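Long-range contacts in L-threonine dehydrogenase (Flavobacterium frigidimaris, PDB 2YY7), which probably oxidises L-threonine at its 3-hydroxyl with NAD as the electron acceptor, as a short-chain dehydrogenase/reductase resembling UDP-galactose 4-epimerase: residues 71-79 against 90-101; 122-133 against 277-287. One frame throughout, in Å; residues are numbered along the deposited sequence.

Contact 1 (71-79 against 90-101). With NAD (nicotinamide-adenine-dinucleotide), chain E.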
loop_
_atom_site.group_PDB
_atom_site.type_symbol
_atom_site.label_atom_id
_atom_site.label_comp_id
_atom_site.label_asym_id
_atom_site.label_seq_id
_atom_site.Cartn_x
_atom_site.Cartn_y
_atom_site.Cartn_z
ATOM N N ASP A 71 17.165 6.529 19.295
ATOM C CA ASP A 71 17.044 6.297 17.854
ATOM C C ASP A 71 16.973 4.808 17.493
ATOM O O ASP A 71 17.727 3.993 18.021
ATOM C CB ASP A 71 18.243 6.884 17.095
ATOM C CG ASP A 71 18.374 8.388 17.244
ATOM O OD1 ASP A 71 18.987 8.997 16.339
ATOM O OD2 ASP A 71 17.894 8.958 18.248
ATOM N N ILE A 72 16.082 4.461 16.572
ATOM C CA ILE A 72 15.969 3.078 16.130
ATOM C C ILE A 72 16.113 2.975 14.617
ATOM O O ILE A 72 15.455 3.702 13.869
ATOM C CB ILE A 72 14.612 2.436 16.527
ATOM C CG1 ILE A 72 14.567 2.190 18.037
ATOM C CG2 ILE A 72 14.417 1.105 15.773
ATOM C CD1 ILE A 72 13.346 1.421 18.499
ATOM N N TYR A 73 17.008 2.091 14.184
ATOM C CA TYR A 73 17.218 1.820 12.768
ATOM C C TYR A 73 16.651 0.408 12.590
ATOM O O TYR A 73 17.280 -0.575 12.994
ATOM C CB TYR A 73 18.712 1.827 12.411
ATOM C CG TYR A 73 19.373 3.189 12.468
ATOM C CD1 TYR A 73 19.818 3.821 11.302
ATOM C CD2 TYR A 73 19.574 3.837 13.686
ATOM C CE1 TYR A 73 20.454 5.069 11.351
ATOM C CE2 TYR A 73 20.205 5.085 13.749
ATOM C CZ TYR A 73 20.643 5.694 12.579
ATOM O OH TYR A 73 21.266 6.921 12.641
ATOM N N LEU A 74 15.452 0.316 12.019
ATOM C CA LEU A 74 14.782 -0.970 11.795
ATOM C C LEU A 74 15.170 -1.550 10.439
ATOM O O LEU A 74 14.601 -1.191 9.403
ATOM C CB LEU A 74 13.266 -0.784 11.864
ATOM C CG LEU A 74 12.363 -1.975 11.516
ATOM C CD1 LEU A 74 12.628 -3.136 12.458
ATOM C CD2 LEU A 74 10.912 -1.541 11.613
ATOM N N MET A 75 16.131 -2.462 10.456
ATOM C CA MET A 75 16.626 -3.072 9.233
ATOM C C MET A 75 16.062 -4.459 8.975
ATOM O O MET A 75 16.194 -4.979 7.873
ATOM C CB MET A 75 18.153 -3.150 9.285
ATOM C CG MET A 75 18.813 -1.853 9.725
ATOM S SD MET A 75 18.327 -0.441 8.699
ATOM C CE MET A 75 19.483 -0.603 7.338
ATOM N N ALA A 76 15.434 -5.058 9.981
ATOM C CA ALA A 76 14.882 -6.402 9.837
ATOM C C ALA A 76 13.683 -6.466 8.899
ATOM O O ALA A 76 12.764 -5.655 8.989
ATOM C CB ALA A 76 14.502 -6.967 11.217
ATOM N N ALA A 77 13.706 -7.449 8.003
ATOM C CA ALA A 77 12.642 -7.669 7.024
ATOM C C ALA A 77 13.132 -8.724 6.047
ATOM O O ALA A 77 14.328 -9.000 5.995
ATOM C CB ALA A 77 12.342 -6.383 6.260
ATOM N N LEU A 78 12.212 -9.317 5.292
ATOM C CA LEU A 78 12.581 -10.292 4.268
ATOM C C LEU A 78 12.671 -9.492 2.965
ATOM O O LEU A 78 11.849 -8.608 2.719
ATOM C CB LEU A 78 11.521 -11.394 4.139
ATOM C CG LEU A 78 11.343 -12.348 5.325
ATOM C CD1 LEU A 78 10.485 -13.532 4.902
ATOM C CD2 LEU A 78 12.697 -12.848 5.800
ATOM N N LEU A 79 13.666 -9.796 2.137
ATOM C CA LEU A 79 13.868 -9.083 0.880
ATOM C C LEU A 79 12.990 -9.547 -0.289
ATOM O O LEU A 79 12.290 -10.551 -0.191
ATOM C CB LEU A 79 15.347 -9.147 0.488
ATOM C CG LEU A 79 16.240 -8.090 1.140
ATOM C CD1 LEU A 79 16.121 -8.150 2.653
ATOM C CD2 LEU A 79 17.677 -8.315 0.699
ATOM N N ALA A 90 6.527 -12.802 5.222
ATOM C CA ALA A 90 7.158 -11.550 4.818
ATOM C C ALA A 90 6.260 -10.364 5.163
ATOM O O ALA A 90 6.717 -9.367 5.732
ATOM C CB ALA A 90 7.448 -11.570 3.322
ATOM N N TRP A 91 4.984 -10.466 4.807
ATOM C CA TRP A 91 4.037 -9.396 5.096
ATOM C C TRP A 91 3.974 -9.166 6.606
ATOM O O TRP A 91 4.049 -8.031 7.078
ATOM C CB TRP A 91 2.650 -9.758 4.540
ATOM C CG TRP A 91 1.550 -8.771 4.878
ATOM C CD1 TRP A 91 0.559 -8.935 5.807
ATOM C CD2 TRP A 91 1.337 -7.479 4.290
ATOM N NE1 TRP A 91 -0.257 -7.826 5.834
ATOM C CE2 TRP A 91 0.198 -6.917 4.913
ATOM C CE3 TRP A 91 1.998 -6.740 3.299
ATOM C CZ2 TRP A 91 -0.295 -5.648 4.578
ATOM C CZ3 TRP A 91 1.506 -5.475 2.964
ATOM C CH2 TRP A 91 0.373 -4.946 3.603
ATOM N N ASP A 92 3.867 -10.258 7.356
ATOM C CA ASP A 92 3.789 -10.200 8.812
ATOM C C ASP A 92 4.984 -9.467 9.419
ATOM O O ASP A 92 4.810 -8.488 10.145
ATOM C CB ASP A 92 3.686 -11.626 9.371
ATOM C CG ASP A 92 3.455 -11.661 10.878
ATOM O OD1 ASP A 92 3.060 -10.629 11.457
ATOM O OD2 ASP A 92 3.655 -12.738 11.486
ATOM N N LEU A 93 6.193 -9.935 9.118
ATOM C CA LEU A 93 7.416 -9.320 9.639
ATOM C C LEU A 93 7.639 -7.879 9.176
ATOM O O LEU A 93 7.837 -6.977 9.991
ATOM C CB LEU A 93 8.644 -10.148 9.238
ATOM C CG LEU A 93 10.000 -9.504 9.553
ATOM C CD1 LEU A 93 10.185 -9.426 11.062
ATOM C CD2 LEU A 93 11.124 -10.321 8.925
ATOM N N ASN A 94 7.623 -7.675 7.864
ATOM C CA ASN A 94 7.864 -6.352 7.307
ATOM C C ASN A 94 6.901 -5.277 7.810
ATOM O O ASN A 94 7.321 -4.152 8.080
ATOM C CB ASN A 94 7.830 -6.420 5.775
ATOM C CG ASN A 94 8.966 -7.262 5.201
ATOM O OD1 ASN A 94 9.655 -7.983 5.927
ATOM N ND2 ASN A 94 9.157 -7.176 3.896
ATOM N N MET A 95 5.620 -5.616 7.949
ATOM C CA MET A 95 4.640 -4.640 8.415
ATOM C C MET A 95 4.569 -4.470 9.928
ATOM O O MET A 95 4.620 -3.346 10.435
ATOM C CB MET A 95 3.231 -4.991 7.906
ATOM C CG MET A 95 3.041 -4.885 6.395
ATOM S SD MET A 95 3.628 -3.316 5.703
ATOM C CE MET A 95 2.525 -2.115 6.485
ATOM N N ASN A 96 4.443 -5.579 10.648
ATOM C CA ASN A 96 4.306 -5.511 12.097
ATOM C C ASN A 96 5.535 -5.021 12.842
ATOM O O ASN A 96 5.402 -4.390 13.886
ATOM C CB ASN A 96 3.824 -6.859 12.651
ATOM C CG ASN A 96 2.377 -7.152 12.260
ATOM O OD1 ASN A 96 1.513 -6.282 12.365
ATOM N ND2 ASN A 96 2.111 -8.372 11.809
ATOM N N SER A 97 6.726 -5.289 12.315
ATOM C CA SER A 97 7.934 -4.805 12.970
ATOM C C SER A 97 7.933 -3.278 12.862
ATOM O O SER A 97 8.339 -2.576 13.787
ATOM C CB SER A 97 9.182 -5.386 12.298
ATOM O OG SER A 97 9.288 -4.967 10.945
ATOM N N LEU A 98 7.467 -2.765 11.725
ATOM C CA LEU A 98 7.407 -1.319 11.516
ATOM C C LEU A 98 6.363 -0.690 12.428
ATOM O O LEU A 98 6.592 0.384 12.990
ATOM C CB LEU A 98 7.077 -0.991 10.055
ATOM C CG LEU A 98 6.906 0.492 9.705
ATOM C CD1 LEU A 98 8.182 1.273 10.021
ATOM C CD2 LEU A 98 6.556 0.617 8.225
ATOM N N PHE A 99 5.213 -1.348 12.571
ATOM C CA PHE A 99 4.165 -0.821 13.443
ATOM C C PHE A 99 4.659 -0.722 14.887
ATOM O O PHE A 99 4.364 0.254 15.584
ATOM C CB PHE A 99 2.903 -1.693 13.387
ATOM C CG PHE A 99 2.071 -1.491 12.144
ATOM C CD1 PHE A 99 1.649 -0.216 11.770
ATOM C CD2 PHE A 99 1.702 -2.577 11.353
ATOM C CE1 PHE A 99 0.871 -0.024 10.624
ATOM C CE2 PHE A 99 0.924 -2.397 10.207
ATOM C CZ PHE A 99 0.509 -1.116 9.842
ATOM N N HIS A 100 5.404 -1.727 15.339
ATOM C CA HIS A 100 5.941 -1.709 16.705
ATOM C C HIS A 100 6.862 -0.520 16.928
ATOM O O HIS A 100 6.732 0.194 17.922
ATOM C CB HIS A 100 6.719 -2.986 17.010
ATOM C CG HIS A 100 5.883 -4.225 16.961
ATOM N ND1 HIS A 100 4.518 -4.206 17.152
ATOM C CD2 HIS A 100 6.222 -5.522 16.782
ATOM C CE1 HIS A 100 4.053 -5.441 17.091
ATOM N NE2 HIS A 100 5.067 -6.258 16.868
ATOM N N VAL A 101 7.800 -0.312 16.012
ATOM C CA VAL A 101 8.739 0.802 16.134
ATOM C C VAL A 101 8.025 2.149 16.005
ATOM O O VAL A 101 8.345 3.093 16.723
ATOM C CB VAL A 101 9.867 0.708 15.075
ATOM C CG1 VAL A 101 10.766 1.943 15.146
ATOM C CG2 VAL A 101 10.693 -0.546 15.316
HETATM P PA NAD E . 19.499 -8.914 5.341
HETATM O O1A NAD E . 20.911 -9.091 4.901
HETATM O O2A NAD E . 18.560 -9.988 4.925
HETATM O O5B NAD E . 19.426 -8.603 6.891
HETATM C C5B NAD E . 18.238 -8.756 7.613
HETATM C C4B NAD E . 18.568 -9.028 9.061
HETATM O O4B NAD E . 17.344 -8.991 9.797
HETATM C C3B NAD E . 19.215 -10.420 9.256
HETATM O O3B NAD E . 20.446 -10.333 9.994
HETATM C C2B NAD E . 18.110 -11.218 9.959
HETATM O O2B NAD E . 18.625 -12.206 10.835
HETATM C C1B NAD E . 17.343 -10.104 10.688
HETATM N N9A NAD E . 15.988 -10.511 11.086
HETATM C C8A NAD E . 15.082 -11.236 10.313
HETATM N N7A NAD E . 13.972 -11.423 11.041
HETATM C C5A NAD E . 14.161 -10.814 12.233
HETATM C C6A NAD E . 13.356 -10.734 13.358
HETATM N N6A NAD E . 12.205 -11.370 13.404
HETATM N N1A NAD E . 13.818 -10.069 14.464
HETATM C C2A NAD E . 15.072 -9.477 14.471
HETATM N N3A NAD E . 15.902 -9.572 13.370
HETATM C C4A NAD E . 15.429 -10.248 12.274
HETATM O O3 NAD E . 18.905 -7.578 4.677
HETATM P PN NAD E . 19.659 -6.188 4.310
HETATM O O1N NAD E . 20.599 -5.747 5.394
HETATM O O2N NAD E . 20.072 -6.318 2.887
HETATM O O5D NAD E . 18.402 -5.160 4.309
HETATM C C5D NAD E . 18.065 -4.409 5.485
HETATM C C4D NAD E . 16.890 -3.453 5.140
HETATM O O4D NAD E . 17.212 -2.684 3.996
HETATM C C3D NAD E . 15.594 -4.182 4.772
HETATM O O3D NAD E . 14.491 -3.397 5.215
HETATM C C2D NAD E . 15.590 -4.157 3.262
HETATM O O2D NAD E . 14.269 -4.346 2.812
HETATM C C1D NAD E . 16.210 -2.792 2.962
HETATM N N1N NAD E . 16.772 -2.778 1.591
HETATM C C2N NAD E . 17.892 -3.529 1.300
HETATM C C3N NAD E . 18.411 -3.510 0.010
HETATM C C7N NAD E . 19.697 -4.223 -0.309
HETATM O O7N NAD E . 20.073 -4.195 -1.642
HETATM N N7N NAD E . 20.407 -4.886 0.622
HETATM C C4N NAD E . 17.785 -2.749 -0.995
HETATM C C5N NAD E . 16.667 -1.972 -0.678
HETATM C C6N NAD E . 16.151 -2.004 0.603
HETATM O O HOH W 1 10.219 -3.824 8.277
#

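Contact 2 (122-133 against 277-287)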
loop_
_atom_site.group_PDB
_atom_site.type_symbol
_atom_site.label_atom_id
_atom_site.label_comp_id
_atom_site.label_asym_id
_atom_site.label_seq_id
_atom_site.Cartn_x
_atom_site.Cartn_y
_atom_site.Cartn_z
ATOM N N PHE A 122 8.300 0.382 -6.742
ATOM C CA PHE A 122 7.866 0.712 -8.092
ATOM C C PHE A 122 7.364 -0.543 -8.804
ATOM O O PHE A 122 7.682 -1.660 -8.399
ATOM C CB PHE A 122 9.022 1.353 -8.864
ATOM C CG PHE A 122 9.503 2.643 -8.254
ATOM C CD1 PHE A 122 8.640 3.730 -8.129
ATOM C CD2 PHE A 122 10.805 2.763 -7.775
ATOM C CE1 PHE A 122 9.065 4.916 -7.538
ATOM C CE2 PHE A 122 11.242 3.950 -7.179
ATOM C CZ PHE A 122 10.369 5.026 -7.061
ATOM N N GLY A 123 6.568 -0.357 -9.853
ATOM C CA GLY A 123 6.024 -1.489 -10.577
ATOM C C GLY A 123 6.147 -1.381 -12.086
ATOM O O GLY A 123 6.778 -0.446 -12.596
ATOM N N PRO A 124 5.526 -2.315 -12.829
ATOM C CA PRO A 124 5.521 -2.405 -14.295
ATOM C C PRO A 124 5.083 -1.133 -15.012
ATOM O O PRO A 124 5.515 -0.858 -16.132
ATOM C CB PRO A 124 4.550 -3.557 -14.572
ATOM C CG PRO A 124 4.615 -4.388 -13.327
ATOM C CD PRO A 124 4.648 -3.347 -12.245
ATOM N N THR A 125 4.215 -0.368 -14.360
ATOM C CA THR A 125 3.676 0.861 -14.923
ATOM C C THR A 125 4.465 2.113 -14.538
ATOM O O THR A 125 4.094 3.228 -14.909
ATOM C CB THR A 125 2.203 1.036 -14.493
ATOM O OG1 THR A 125 2.086 0.821 -13.080
ATOM C CG2 THR A 125 1.310 0.031 -15.220
ATOM N N THR A 126 5.552 1.930 -13.796
ATOM C CA THR A 126 6.386 3.048 -13.372
ATOM C C THR A 126 7.408 3.373 -14.461
ATOM O O THR A 126 8.051 2.468 -14.986
ATOM C CB THR A 126 7.169 2.701 -12.093
ATOM O OG1 THR A 126 6.258 2.421 -11.026
ATOM C CG2 THR A 126 8.075 3.848 -11.697
ATOM N N PRO A 127 7.561 4.665 -14.821
ATOM C CA PRO A 127 8.532 5.055 -15.854
ATOM C C PRO A 127 9.870 4.393 -15.513
ATOM O O PRO A 127 10.297 4.417 -14.357
ATOM C CB PRO A 127 8.580 6.574 -15.719
ATOM C CG PRO A 127 7.160 6.904 -15.365
ATOM C CD PRO A 127 6.825 5.843 -14.322
ATOM N N LYS A 128 10.532 3.813 -16.507
ATOM C CA LYS A 128 11.777 3.100 -16.250
ATOM C C LYS A 128 13.075 3.903 -16.180
ATOM O O LYS A 128 14.061 3.427 -15.609
ATOM C CB LYS A 128 11.925 1.963 -17.268
ATOM C CG LYS A 128 10.627 1.181 -17.472
ATOM C CD LYS A 128 10.861 -0.214 -18.019
ATOM C CE LYS A 128 11.141 -1.204 -16.901
ATOM N NZ LYS A 128 9.928 -1.509 -16.077
ATOM N N GLU A 129 13.090 5.110 -16.737
ATOM C CA GLU A 129 14.305 5.916 -16.707
ATOM C C GLU A 129 14.120 7.189 -15.882
ATOM O O GLU A 129 13.109 7.874 -16.000
ATOM C CB GLU A 129 14.740 6.264 -18.135
ATOM C CG GLU A 129 16.233 6.541 -18.252
ATOM C CD GLU A 129 17.083 5.285 -18.085
ATOM O OE1 GLU A 129 18.200 5.392 -17.542
ATOM O OE2 GLU A 129 16.645 4.195 -18.510
ATOM N N ASN A 130 15.105 7.498 -15.043
ATOM C CA ASN A 130 15.047 8.675 -14.181
ATOM C C ASN A 130 13.700 8.762 -13.461
ATOM O O ASN A 130 13.045 9.804 -13.458
ATOM C CB ASN A 130 15.288 9.950 -14.997
ATOM C CG ASN A 130 16.658 9.970 -15.655
ATOM O OD1 ASN A 130 16.932 9.195 -16.570
ATOM N ND2 ASN A 130 17.525 10.853 -15.183
ATOM N N THR A 131 13.292 7.653 -12.855
ATOM C CA THR A 131 12.027 7.591 -12.128
ATOM C C THR A 131 11.918 8.743 -11.134
ATOM O O THR A 131 12.807 8.939 -10.301
ATOM C CB THR A 131 11.907 6.270 -11.357
ATOM O OG1 THR A 131 12.109 5.177 -12.262
ATOM C CG2 THR A 131 10.522 6.149 -10.720
ATOM N N PRO A 132 10.825 9.520 -11.211
ATOM C CA PRO A 132 10.582 10.665 -10.325
ATOM C C PRO A 132 10.273 10.252 -8.882
ATOM O O PRO A 132 9.906 9.106 -8.624
ATOM C CB PRO A 132 9.379 11.361 -10.968
ATOM C CG PRO A 132 9.406 10.885 -12.409
ATOM C CD PRO A 132 9.787 9.441 -12.254
ATOM N N GLN A 133 10.418 11.197 -7.955
ATOM C CA GLN A 133 10.124 10.959 -6.545
ATOM C C GLN A 133 8.630 10.658 -6.403
ATOM O O GLN A 133 8.228 9.785 -5.632
ATOM C CB GLN A 133 10.476 12.196 -5.714
ATOM C CG GLN A 133 9.899 12.182 -4.292
ATOM C CD GLN A 133 10.599 11.197 -3.377
ATOM O OE1 GLN A 133 9.959 10.521 -2.569
ATOM N NE2 GLN A 133 11.923 11.126 -3.481
ATOM N N ASP A 277 12.249 -7.107 -14.091
ATOM C CA ASP A 277 11.547 -6.491 -15.213
ATOM C C ASP A 277 10.419 -5.562 -14.767
ATOM O O ASP A 277 9.964 -4.729 -15.545
ATOM C CB ASP A 277 10.987 -7.555 -16.163
ATOM C CG ASP A 277 12.081 -8.327 -16.894
ATOM O OD1 ASP A 277 13.161 -7.753 -17.148
ATOM O OD2 ASP A 277 11.850 -9.504 -17.228
ATOM N N SER A 278 9.967 -5.694 -13.520
ATOM C CA SER A 278 8.900 -4.828 -13.029
ATOM C C SER A 278 9.457 -3.568 -12.358
ATOM O O SER A 278 8.692 -2.714 -11.905
ATOM C CB SER A 278 7.999 -5.575 -12.042
ATOM O OG SER A 278 8.603 -5.674 -10.767
ATOM N N TRP A 279 10.784 -3.449 -12.300
ATOM C CA TRP A 279 11.417 -2.283 -11.683
ATOM C C TRP A 279 12.050 -1.338 -12.700
ATOM O O TRP A 279 12.325 -1.724 -13.835
ATOM C CB TRP A 279 12.522 -2.700 -10.705
ATOM C CG TRP A 279 12.082 -3.500 -9.532
ATOM C CD1 TRP A 279 10.802 -3.712 -9.104
ATOM C CD2 TRP A 279 12.935 -4.176 -8.604
ATOM N NE1 TRP A 279 10.808 -4.479 -7.962
ATOM C CE2 TRP A 279 12.105 -4.777 -7.634
ATOM C CE3 TRP A 279 14.326 -4.330 -8.497
ATOM C CZ2 TRP A 279 12.619 -5.523 -6.569
ATOM C CZ3 TRP A 279 14.837 -5.072 -7.435
ATOM C CH2 TRP A 279 13.984 -5.658 -6.487
ATOM N N PRO A 280 12.293 -0.080 -12.291
ATOM C CA PRO A 280 12.904 0.950 -13.139
ATOM C C PRO A 280 14.360 0.606 -13.444
ATOM O O PRO A 280 14.937 -0.284 -12.819
ATOM C CB PRO A 280 12.798 2.213 -12.285
ATOM C CG PRO A 280 11.601 1.949 -11.424
ATOM C CD PRO A 280 11.799 0.511 -11.035
ATOM N N ALA A 281 14.949 1.321 -14.397
ATOM C CA ALA A 281 16.340 1.095 -14.768
ATOM C C ALA A 281 17.243 2.096 -14.048
ATOM O O ALA A 281 18.364 1.758 -13.648
ATOM C CB ALA A 281 16.509 1.227 -16.289
ATOM N N SER A 282 16.751 3.322 -13.888
ATOM C CA SER A 282 17.500 4.390 -13.219
ATOM C C SER A 282 16.546 5.268 -12.403
ATOM O O SER A 282 15.370 5.395 -12.742
ATOM C CB SER A 282 18.241 5.243 -14.252
ATOM O OG SER A 282 17.321 5.853 -15.138
ATOM N N ILE A 283 17.069 5.898 -11.353
ATOM C CA ILE A 283 16.261 6.716 -10.444
ATOM C C ILE A 283 16.666 8.193 -10.336
ATOM O O ILE A 283 17.852 8.513 -10.300
ATOM C CB ILE A 283 16.316 6.110 -9.009
ATOM C CG1 ILE A 283 15.804 4.665 -9.022
ATOM C CG2 ILE A 283 15.527 6.978 -8.031
ATOM C CD1 ILE A 283 14.331 4.523 -9.310
ATOM N N ASP A 284 15.675 9.082 -10.272
ATOM C CA ASP A 284 15.936 10.518 -10.115
ATOM C C ASP A 284 15.814 10.854 -8.627
ATOM O O ASP A 284 14.712 10.879 -8.083
ATOM C CB ASP A 284 14.921 11.352 -10.908
ATOM C CG ASP A 284 15.115 12.857 -10.715
ATOM O OD1 ASP A 284 14.359 13.639 -11.328
ATOM O OD2 ASP A 284 16.018 13.262 -9.952
ATOM N N ASP A 285 16.944 11.116 -7.972
ATOM C CA ASP A 285 16.933 11.423 -6.547
ATOM C C ASP A 285 17.208 12.891 -6.228
ATOM O O ASP A 285 17.839 13.193 -5.214
ATOM C CB ASP A 285 17.965 10.561 -5.823
ATOM C CG ASP A 285 19.388 10.850 -6.274
ATOM O OD1 ASP A 285 20.321 10.290 -5.670
ATOM O OD2 ASP A 285 19.575 11.632 -7.234
ATOM N N SER A 286 16.723 13.795 -7.076
ATOM C CA SER A 286 16.937 15.232 -6.879
ATOM C C SER A 286 16.435 15.805 -5.549
ATOM O O SER A 286 17.086 16.679 -4.969
ATOM C CB SER A 286 16.308 16.020 -8.032
ATOM O OG SER A 286 16.997 15.770 -9.246
ATOM N N GLN A 287 15.287 15.334 -5.063
ATOM C CA GLN A 287 14.766 15.847 -3.796
ATOM C C GLN A 287 15.714 15.539 -2.636
ATOM O O GLN A 287 15.885 16.354 -1.727
ATOM C CB GLN A 287 13.378 15.270 -3.491
ATOM C CG GLN A 287 12.219 15.928 -4.239
ATOM C CD GLN A 287 12.046 15.414 -5.662
ATOM O OE1 GLN A 287 11.088 15.775 -6.351
ATOM N NE2 GLN A 287 12.969 14.570 -6.107
HETATM O O HOH W 2 7.136 -4.336 -8.821
HETATM O O HOH W 3 7.716 -2.934 -16.938
#

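Contact 1 (71-79 against 90-101)
Strand 71-74 and the helix at 90-101 pack as a strand against its covering helix in the nucleotide-binding domain, Ile72 and Leu74 reaching toward Val101, Ser97 and Leu98. The two axes run antiparallel, 176° between their directions and 10.0 Å apart. Ile72 meets Val101 tip to tip, CG2 to CG1 at 3.8 Å; two beta-branched side chains, short and stiff, suit this close approach. Leu74, its CG anti to the backbone N (chi1 174°), lays CD2 on the helix backbone, 3.5 Å from Leu98 CA. Beyond the strand polar bonds join the apolar packing. Leu78 rests CD1 on Ala90 and crosses Leu93 at about a right angle, while Asn94 offers both ends of its amide to Leu78: OD1 accepts from N (3.0 Å) on an in-plane lone pair, and ND2 donates to O (3.3 Å). This double grip, which asparagine can give and aspartate cannot, fixes the loop; ND2 also binds Ser146 OG. A water lies between two acceptors, Ala76 O and Asn94 O. Small Ala76 lets the cofactor's adenine come close, CB to C4A at 3.6 Å, and Leu93 CD1 lies 3.7 Å from N6A. Such a strand end, opening into a loop beside the dinucleotide, is characteristic of the NAD-binding Rossmann fold.

Contact 2 (122-133 against 277-287)
Pro280 lies across Phe122 and Thr131, meeting each at about a right angle: its CD sits 3.6 Å from Phe122 CB, and its compact ring suits this narrow place between the loops. Thr131 sets CG2 over one face of the Phe122 ring, offset toward the rim, while Ile283 brings CD1 to 3.6 Å from Thr131 CB, so aromatic, methyl and proline carbons close together. Thr131 OG1 is turned to Pro127 O instead, bonding within its own loop. Polar groups flank this patch. Ser282 OG, held between its backbone N and carbonyl carbon (chi1 61°), accepts from Asn130 N at 2.8 Å in a nearly straight bond (173°) and donates to Glu129 OE1 at 2.6 Å, meeting the carboxylate from above its plane. Were Ser282 an alanine, Asn130 N would probably lose this acceptor and Glu129 the hydroxyl that holds it, leaving its carboxylate freer to turn. Lys128 O takes two donors, Ala281 N (2.6 Å) and Ser282 N, and a single beta bridge joins Thr131 to Ile283. At the other end the bent Lys128 chain carries NZ to Asp277 O, 3.3 Å away. Backbone bonds thus fix the register of the loops, whereas a small hydroxyl, donor and acceptor at once, couples an amide to a carboxylate.

The contacts follow one another along the chain, contact 1 closing before contact 2 opens. Their centres are 24 Å apart, yet their nearest atoms come within about 7 Å without touching. Strand 112-118, the parallel neighbour of strand 71-74, leads toward the loop at 122-133, so one segment of each contact is tied to adjacent strands of one sheet. Contact 1 borders the NAD directly, supplying five residues of its pocket. Contact 2 stands farther off: the Trp279 side chain is about 7 Å from NAD and about 9 Å from that of Lys147, an NAD-binding residue whose side chain is about 5 Å from that of Ala77 of contact 1. A glycerol, probably from the crystallisation liquor, lies about 3 Å from the Trp279 side chain and may mark a pocket.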